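Imidazolonepropionase (Unidentified, PDB 2OOF) catalyses the metal-dependent hydrolytic opening of the imidazolone-5-propanoate ring to N-formimidoyl-L-glutamate, the third step of histidine degradation. Local coordinates at residues T13-R18 with G61-P66; D70-L75 with A313-I318; L287-Y292 with G321-V326. One frame throughout, in Å; residues are numbered along the deposited sequence.

Contact 1 of 3, residues T13-R18 with G61-P66; sequences TPATLR and GKLVTP
Thr13 holds on to residues 61-64 with three polar atoms. Its amide N reaches Lys62 O along an almost straight bond (N-H...O 170°). OG1 lies beside that N, anti to the carbonyl carbon (chi1 -60°), and donates to Gly61 O over 2.7 Å, so amide and hydroxyl together grip two successive carbonyls. Both donors stand above the planes of the carbonyls they meet. In return, Thr13 O takes Val64 N at 3.0 Å and a CA-H contact from Leu63. The next amide that faces across, Ala15 N, meets Val64 O nearly head-on at 2.9 Å. Between these bonds Pro14 lays its CA against Val64 CG1 at 3.4 Å. This is parallel pairing of strand 12-14 with the first part of strand 63-73, in the small beta region beside the TIM barrel of this amidohydrolase, to which both ends of the chain contribute. Pro14 and Val64 share one face of the sheet. Thr13 and Leu63 lie on the other, where Leu63 CD1 reaches on to Ala15 CB at 3.8 Å. Past the end of the strand pairing, Leu17 crosses the Pro66 ring at about a right angle, its CD1 touching Pro66 CD at 4.0 Å. Leu17 is the middle residue of an ST turn in which Thr16 OG1 accepts Arg18 N, while the same hydroxyl bonds Gly25 O. On its far flank strand 63-73 pairs with strand 375-378, where Val64 rests on Phe375 and Thr65 OG1 bonds Trp378 NE1.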
loop_
_atom_site.group_PDB
_atom_site.type_symbol
_atom_site.label_atom_id
_atom_site.label_comp_id
_atom_site.label_asym_id
_atom_site.label_seq_id
_atom_site.Cartn_x
_atom_site.Cartn_y
_atom_site.Cartn_z
ATOM N N THR A 13 9.606 -8.120 -23.474
ATOM C CA THR A 13 9.283 -9.465 -23.018
ATOM C C THR A 13 8.376 -9.223 -21.831
ATOM O O THR A 13 8.844 -8.941 -20.729
ATOM C CB THR A 13 10.530 -10.205 -22.564
ATOM O OG1 THR A 13 11.449 -10.287 -23.659
ATOM C CG2 THR A 13 10.166 -11.604 -22.087
ATOM N N PRO A 14 7.059 -9.332 -22.041
ATOM C CA PRO A 14 6.062 -9.106 -20.997
ATOM C C PRO A 14 5.766 -10.172 -19.948
ATOM O O PRO A 14 5.491 -11.332 -20.271
ATOM C CB PRO A 14 4.812 -8.783 -21.804
ATOM C CG PRO A 14 4.925 -9.771 -22.921
ATOM C CD PRO A 14 6.399 -9.658 -23.321
ATOM N N ALA A 15 5.829 -9.753 -18.685
ATOM C CA ALA A 15 5.474 -10.598 -17.551
ATOM C C ALA A 15 4.145 -9.902 -17.271
ATOM O O ALA A 15 4.085 -8.918 -16.528
ATOM C CB ALA A 15 6.448 -10.396 -16.384
ATOM N N THR A 16 3.092 -10.394 -17.914
ATOM C CA THR A 16 1.774 -9.785 -17.806
ATOM C C THR A 16 1.140 -9.864 -16.441
ATOM O O THR A 16 0.338 -9.002 -16.082
ATOM C CB THR A 16 0.778 -10.408 -18.803
ATOM O OG1 THR A 16 0.492 -11.756 -18.411
ATOM C CG2 THR A 16 1.364 -10.409 -20.208
ATOM N N LEU A 17 1.500 -10.892 -15.683
ATOM C CA LEU A 17 0.919 -11.095 -14.367
ATOM C C LEU A 17 -0.590 -11.162 -14.462
ATOM O O LEU A 17 -1.313 -10.663 -13.598
ATOM C CB LEU A 17 1.362 -9.998 -13.396
ATOM C CG LEU A 17 2.623 -10.520 -12.696
ATOM C CD1 LEU A 17 3.807 -9.645 -13.009
ATOM C CD2 LEU A 17 2.362 -10.636 -11.213
ATOM N N ARG A 18 -1.059 -11.793 -15.533
ATOM C CA ARG A 18 -2.484 -11.976 -15.751
ATOM C C ARG A 18 -3.014 -12.992 -14.749
ATOM O O ARG A 18 -2.342 -13.977 -14.432
ATOM C CB ARG A 18 -2.750 -12.476 -17.173
ATOM C CG ARG A 18 -2.620 -11.404 -18.238
ATOM C CD ARG A 18 -2.893 -11.961 -19.628
ATOM N NE ARG A 18 -4.176 -12.655 -19.700
ATOM C CZ ARG A 18 -4.816 -12.928 -20.832
ATOM N NH1 ARG A 18 -4.297 -12.563 -21.997
ATOM N NH2 ARG A 18 -5.977 -13.568 -20.801
ATOM N N GLY A 61 13.900 -6.563 -26.423
ATOM C CA GLY A 61 13.682 -7.743 -25.609
ATOM C C GLY A 61 13.689 -7.580 -24.096
ATOM O O GLY A 61 13.480 -8.557 -23.375
ATOM N N LYS A 62 13.915 -6.369 -23.600
ATOM C CA LYS A 62 13.931 -6.164 -22.155
ATOM C C LYS A 62 12.575 -6.481 -21.534
ATOM O O LYS A 62 11.523 -6.302 -22.158
ATOM C CB LYS A 62 14.352 -4.731 -21.817
ATOM C CG LYS A 62 15.781 -4.405 -22.236
ATOM C CD LYS A 62 16.118 -2.947 -21.965
ATOM C CE LYS A 62 17.458 -2.537 -22.568
ATOM N NZ LYS A 62 17.426 -2.427 -24.048
ATOM N N LEU A 63 12.633 -6.980 -20.302
ATOM C CA LEU A 63 11.464 -7.356 -19.510
ATOM C C LEU A 63 10.581 -6.157 -19.192
ATOM O O LEU A 63 11.084 -5.078 -18.875
ATOM C CB LEU A 63 11.934 -7.992 -18.197
ATOM C CG LEU A 63 10.923 -8.211 -17.066
ATOM C CD1 LEU A 63 9.909 -9.276 -17.474
ATOM C CD2 LEU A 63 11.664 -8.624 -15.794
ATOM N N VAL A 64 9.267 -6.349 -19.287
ATOM C CA VAL A 64 8.318 -5.297 -18.957
ATOM C C VAL A 64 7.287 -5.904 -18.015
ATOM O O VAL A 64 6.822 -7.028 -18.226
ATOM C CB VAL A 64 7.599 -4.730 -20.199
ATOM C CG1 VAL A 64 6.747 -5.800 -20.857
ATOM C CG2 VAL A 64 6.720 -3.556 -19.790
ATOM N N THR A 65 6.948 -5.169 -16.959
ATOM C CA THR A 65 5.972 -5.646 -15.977
ATOM C C THR A 65 5.030 -4.511 -15.633
ATOM O O THR A 65 5.293 -3.358 -15.966
ATOM C CB THR A 65 6.638 -6.046 -14.638
ATOM O OG1 THR A 65 7.116 -4.862 -13.987
ATOM C CG2 THR A 65 7.795 -7.010 -14.854
ATOM N N PRO A 66 3.901 -4.826 -14.978
ATOM C CA PRO A 66 3.007 -3.721 -14.629
ATOM C C PRO A 66 3.707 -2.905 -13.549
ATOM O O PRO A 66 4.659 -3.393 -12.924
ATOM C CB PRO A 66 1.741 -4.419 -14.118
ATOM C CG PRO A 66 2.163 -5.822 -13.820
ATOM C CD PRO A 66 3.239 -6.129 -14.815
#

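Contact 2 of 3, residues D70-L75 with A313-I318; sequences DCHTHL and AVSSDI. With FE (Fe (III) ion), chain B.
His72 and Asp317 reach the iron alongside each other, in a common direction. Both carry CG anti to the backbone N (chi1 -175° and -170°), with ring and carboxylate planes 77° apart. NE2 of His72 binds the metal at 2.3 Å and OD1 of Asp317 at 2.5 Å. Water 1 is a third ligand and donates a hydrogen bond to Asp317 OD2, the oxygen that does not bind the iron; His242 supplies a further nitrogen. His72 and His74 form the His-x-His motif at the end of the first barrel strand, and Asp317 follows the last, as in other metal-dependent amidohydrolases; His74 is probably also a metal ligand. Its backbone N is tied to Ile318 O by a 2.7 Å bond that arrives nearly in line with the carbonyl. The Ser315 hydroxyl comes up to the His72 backbone and donates weakly to His72 O. Ser316 turns OG between its own N and carbonyl carbon and gives it to Asp70 OD2 at 2.9 Å, with Thr73 CG2 close by. A leucine in place of Asp70 would probably leave the Ser316 hydroxyl without its carboxylate, its rotation held mainly by a weak bond from Ile318 N, just before Asp317. Further along, Leu75 CB packs on Ile318 CG2 at 4.1 Å, and helix 116-133 lies against both residues.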
loop_
_atom_site.group_PDB
_atom_site.type_symbol
_atom_site.label_atom_id
_atom_site.label_comp_id
_atom_site.label_asym_id
_atom_site.label_seq_id
_atom_site.Cartn_x
_atom_site.Cartn_y
_atom_site.Cartn_z
ATOM N N ASP A 70 2.142 -0.250 -3.739
ATOM C CA ASP A 70 2.242 -0.610 -2.339
ATOM C C ASP A 70 1.081 0.072 -1.603
ATOM O O ASP A 70 1.031 1.288 -1.383
ATOM C CB ASP A 70 3.669 -0.368 -1.802
ATOM C CG ASP A 70 3.925 1.031 -1.352
ATOM O OD1 ASP A 70 3.405 1.949 -2.014
ATOM O OD2 ASP A 70 4.676 1.210 -0.345
ATOM N N CYS A 71 0.104 -0.786 -1.321
ATOM C CA CYS A 71 -1.191 -0.475 -0.734
ATOM C C CYS A 71 -1.328 -0.218 0.751
ATOM O O CYS A 71 -2.452 -0.274 1.260
ATOM C CB CYS A 71 -2.150 -1.611 -1.100
ATOM S SG CYS A 71 -1.530 -3.251 -0.548
ATOM N N HIS A 72 -0.234 0.070 1.451
ATOM C CA HIS A 72 -0.331 0.292 2.887
ATOM C C HIS A 72 0.838 1.101 3.467
ATOM O O HIS A 72 1.800 0.526 3.988
ATOM C CB HIS A 72 -0.431 -1.070 3.584
ATOM C CG HIS A 72 -0.661 -0.987 5.060
ATOM N ND1 HIS A 72 -1.755 -1.560 5.673
ATOM C CD2 HIS A 72 0.056 -0.394 6.047
ATOM C CE1 HIS A 72 -1.703 -1.323 6.970
ATOM N NE2 HIS A 72 -0.615 -0.617 7.223
ATOM N N THR A 73 0.758 2.429 3.387
ATOM C CA THR A 73 1.823 3.254 3.935
ATOM C C THR A 73 1.324 4.407 4.793
ATOM O O THR A 73 0.158 4.806 4.715
ATOM C CB THR A 73 2.746 3.855 2.823
ATOM O OG1 THR A 73 2.159 5.052 2.298
ATOM C CG2 THR A 73 2.955 2.856 1.684
ATOM N N HIS A 74 2.223 4.901 5.644
ATOM C CA HIS A 74 1.987 6.055 6.512
ATOM C C HIS A 74 3.219 6.918 6.216
ATOM O O HIS A 74 3.883 7.403 7.141
ATOM C CB HIS A 74 2.041 5.714 8.008
ATOM C CG HIS A 74 1.134 4.605 8.436
ATOM N ND1 HIS A 74 1.322 3.291 8.049
ATOM C CD2 HIS A 74 0.085 4.593 9.292
ATOM C CE1 HIS A 74 0.434 2.526 8.651
ATOM N NE2 HIS A 74 -0.330 3.292 9.414
ATOM N N LEU A 75 3.537 7.108 4.940
ATOM C CA LEU A 75 4.721 7.884 4.607
ATOM C C LEU A 75 4.632 9.392 4.873
ATOM O O LEU A 75 5.610 10.116 4.683
ATOM C CB LEU A 75 5.143 7.609 3.156
ATOM C CG LEU A 75 4.273 8.107 2.006
ATOM C CD1 LEU A 75 4.457 9.610 1.849
ATOM C CD2 LEU A 75 4.671 7.394 0.717
ATOM N N ALA A 313 -1.440 -9.608 -0.382
ATOM C CA ALA A 313 -0.710 -8.500 -0.946
ATOM C C ALA A 313 0.516 -8.331 -0.058
ATOM O O ALA A 313 0.564 -8.864 1.055
ATOM C CB ALA A 313 -1.565 -7.230 -0.934
ATOM N N VAL A 314 1.517 -7.622 -0.562
ATOM C CA VAL A 314 2.724 -7.362 0.209
ATOM C C VAL A 314 2.962 -5.857 0.137
ATOM O O VAL A 314 2.922 -5.272 -0.945
ATOM C CB VAL A 314 3.949 -8.096 -0.371
ATOM C CG1 VAL A 314 5.220 -7.590 0.294
ATOM C CG2 VAL A 314 3.814 -9.589 -0.138
ATOM N N SER A 315 3.192 -5.232 1.284
ATOM C CA SER A 315 3.416 -3.802 1.327
ATOM C C SER A 315 4.477 -3.445 2.364
ATOM O O SER A 315 4.758 -4.222 3.276
ATOM C CB SER A 315 2.102 -3.081 1.645
ATOM O OG SER A 315 2.303 -1.685 1.793
ATOM N N SER A 316 5.043 -2.251 2.211
ATOM C CA SER A 316 6.097 -1.728 3.079
ATOM C C SER A 316 5.672 -1.273 4.477
ATOM O O SER A 316 6.450 -1.390 5.414
ATOM C CB SER A 316 6.799 -0.553 2.390
ATOM O OG SER A 316 5.902 0.535 2.210
ATOM N N ASP A 317 4.455 -0.756 4.613
ATOM C CA ASP A 317 3.958 -0.256 5.894
ATOM C C ASP A 317 4.858 0.869 6.416
ATOM O O ASP A 317 5.021 1.049 7.623
ATOM C CB ASP A 317 3.869 -1.380 6.938
ATOM C CG ASP A 317 3.132 -0.937 8.202
ATOM O OD1 ASP A 317 2.257 -0.059 8.077
ATOM O OD2 ASP A 317 3.412 -1.453 9.309
ATOM N N ILE A 318 5.447 1.621 5.486
ATOM C CA ILE A 318 6.321 2.727 5.844
ATOM C C ILE A 318 5.657 3.553 6.927
ATOM O O ILE A 318 4.555 4.062 6.736
ATOM C CB ILE A 318 6.583 3.682 4.645
ATOM C CG1 ILE A 318 7.261 2.930 3.502
ATOM C CG2 ILE A 318 7.460 4.860 5.093
ATOM C CD1 ILE A 318 7.301 3.713 2.216
HETATM FE FE FE B . 0.089 0.529 9.064
HETATM O O HOH W 1 1.170 -0.514 10.931
#

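Contact 3 of 3, residues L287-Y292 with G321-V326; sequences LPTAFY and GTAPIV
Thr289 and Ile325 make an apolar touch between the short helix 288-293 and the loop 321-326. The side chains pass each other at a slant, and the Thr289 methyl does the work. With chi1 at -51°, CG2 is anti to the backbone N and leans outward from the helix over the CB, CG1 and CD1 of Ile325, coming to 3.6 Å from CD1. The same methyl lies 4.0 Å from Ala323 CB, so one CG2 bridges two residues of the loop. At the next residue, Ala290 CB also touches the loop. It stands 4.4 Å from Ala323 CB, and its approach to Thr322 CG2, at 3.2 Å, is closer than normal carbon packing allows; Thr322 is also away from a staggered torsion (chi1 -97°), so this detail of the model is doubtful. No hydrogen bond joins the two segments. In the helix, Tyr292 N bonds Pro288 O at 2.9 Å, while Leu287 sits at the N-cap position. In the loop, Ile325 N makes a weak bond to Ala323 O. The loop is held by the preceding Asn319, whose OD1 accepts Thr322 N and, weakly, Gly321 N. Ala331 of helix 328-339 also touches the Thr289 side chain. Gly321 and Thr322 probably bind product and substrate respectively, as in a nearly identical protein, and the Thr322 side chain lies about 6 Å from the iron: the contact belongs to the wall of the active site, built by loops beyond the ends of the barrel strands.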
loop_
_atom_site.group_PDB
_atom_site.type_symbol
_atom_site.label_atom_id
_atom_site.label_comp_id
_atom_site.label_asym_id
_atom_site.label_seq_id
_atom_site.Cartn_x
_atom_site.Cartn_y
_atom_site.Cartn_z
ATOM N N LEU A 287 2.611 -7.415 6.016
ATOM C CA LEU A 287 3.517 -6.301 6.273
ATOM C C LEU A 287 4.753 -6.848 6.997
ATOM O O LEU A 287 4.950 -6.627 8.192
ATOM C CB LEU A 287 2.788 -5.242 7.117
ATOM C CG LEU A 287 1.551 -4.674 6.394
ATOM C CD1 LEU A 287 0.763 -3.784 7.326
ATOM C CD2 LEU A 287 1.975 -3.908 5.144
ATOM N N PRO A 288 5.613 -7.564 6.259
ATOM C CA PRO A 288 6.835 -8.170 6.795
ATOM C C PRO A 288 7.858 -7.242 7.466
ATOM O O PRO A 288 8.469 -7.624 8.463
ATOM C CB PRO A 288 7.411 -8.902 5.584
ATOM C CG PRO A 288 7.011 -8.018 4.450
ATOM C CD PRO A 288 5.564 -7.695 4.792
ATOM N N THR A 289 8.043 -6.039 6.932
ATOM C CA THR A 289 9.007 -5.098 7.501
ATOM C C THR A 289 8.649 -4.688 8.924
ATOM O O THR A 289 9.533 -4.454 9.754
ATOM C CB THR A 289 9.131 -3.827 6.635
ATOM O OG1 THR A 289 9.356 -4.210 5.273
ATOM C CG2 THR A 289 10.309 -2.975 7.098
ATOM N N ALA A 290 7.356 -4.603 9.214
ATOM C CA ALA A 290 6.919 -4.234 10.551
ATOM C C ALA A 290 7.214 -5.412 11.476
ATOM O O ALA A 290 7.674 -5.245 12.613
ATOM C CB ALA A 290 5.429 -3.928 10.550
ATOM N N PHE A 291 6.947 -6.607 10.969
ATOM C CA PHE A 291 7.170 -7.834 11.711
ATOM C C PHE A 291 8.650 -7.915 12.109
ATOM O O PHE A 291 9.002 -8.318 13.222
ATOM C CB PHE A 291 6.784 -9.015 10.814
ATOM C CG PHE A 291 7.155 -10.360 11.375
ATOM C CD1 PHE A 291 6.296 -11.036 12.248
ATOM C CD2 PHE A 291 8.381 -10.949 11.049
ATOM C CE1 PHE A 291 6.660 -12.288 12.797
ATOM C CE2 PHE A 291 8.749 -12.198 11.594
ATOM C CZ PHE A 291 7.884 -12.861 12.465
ATOM N N TYR A 292 9.514 -7.528 11.183
ATOM C CA TYR A 292 10.949 -7.557 11.406
ATOM C C TYR A 292 11.428 -6.527 12.441
ATOM O O TYR A 292 12.123 -6.855 13.408
ATOM C CB TYR A 292 11.662 -7.310 10.067
ATOM C CG TYR A 292 12.958 -6.556 10.200
ATOM C CD1 TYR A 292 14.110 -7.191 10.647
ATOM C CD2 TYR A 292 13.018 -5.191 9.952
ATOM C CE1 TYR A 292 15.311 -6.476 10.852
ATOM C CE2 TYR A 292 14.211 -4.462 10.153
ATOM C CZ TYR A 292 15.353 -5.109 10.601
ATOM O OH TYR A 292 16.533 -4.407 10.760
ATOM N N GLY A 321 7.235 4.715 13.535
ATOM C CA GLY A 321 7.534 3.889 14.700
ATOM C C GLY A 321 7.660 2.388 14.529
ATOM O O GLY A 321 8.338 1.727 15.317
ATOM N N THR A 322 7.041 1.856 13.485
ATOM C CA THR A 322 7.026 0.420 13.255
ATOM C C THR A 322 7.804 -0.126 12.059
ATOM O O THR A 322 8.384 -1.207 12.149
ATOM C CB THR A 322 5.559 -0.054 13.175
ATOM O OG1 THR A 322 5.168 -0.564 14.453
ATOM C CG2 THR A 322 5.374 -1.106 12.116
ATOM N N ALA A 323 7.789 0.599 10.944
ATOM C CA ALA A 323 8.500 0.164 9.741
ATOM C C ALA A 323 9.147 1.359 9.055
ATOM O O ALA A 323 8.687 1.831 8.021
ATOM C CB ALA A 323 7.535 -0.558 8.773
ATOM N N PRO A 324 10.243 1.852 9.633
ATOM C CA PRO A 324 11.011 2.995 9.144
ATOM C C PRO A 324 11.844 2.745 7.887
ATOM O O PRO A 324 12.861 3.410 7.682
ATOM C CB PRO A 324 11.876 3.354 10.347
ATOM C CG PRO A 324 12.166 2.018 10.943
ATOM C CD PRO A 324 10.814 1.338 10.892
ATOM N N ILE A 325 11.396 1.814 7.046
ATOM C CA ILE A 325 12.104 1.459 5.820
ATOM C C ILE A 325 11.325 1.829 4.562
ATOM O O ILE A 325 10.309 1.219 4.243
ATOM C CB ILE A 325 12.396 -0.065 5.758
ATOM C CG1 ILE A 325 13.347 -0.482 6.888
ATOM C CG2 ILE A 325 12.986 -0.413 4.405
ATOM C CD1 ILE A 325 12.688 -0.588 8.235
ATOM N N VAL A 326 11.833 2.809 3.831
ATOM C CA VAL A 326 11.182 3.265 2.616
ATOM C C VAL A 326 11.626 2.439 1.406
ATOM O O VAL A 326 12.469 2.855 0.613
ATOM C CB VAL A 326 11.477 4.764 2.371
ATOM C CG1 VAL A 326 10.721 5.254 1.141
ATOM C CG2 VAL A 326 11.084 5.570 3.605
#

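How the contacts relate
Strand 63-73 joins contacts 1 and 2, whose centres lie 23 Å apart: its first part pairs with strand 12-14 away from the annotated sites, and its end carries the histidines into the metal centre. Contact 3 is close to contact 2, with centres about 9 Å apart, but its nearest atoms are about 17 Å from contact 1. Contacts 2 and 3 touch at Asp317, whose OD2 lies 3.4 Å from Ala290 CB, and at Ser315 with Leu287. Along the chain contact 1 closes before contact 2 opens, while the segments of contacts 2 and 3 alternate; the ends of the first and last barrel strands, 238 residues apart, meet at the metal, beside contact 3.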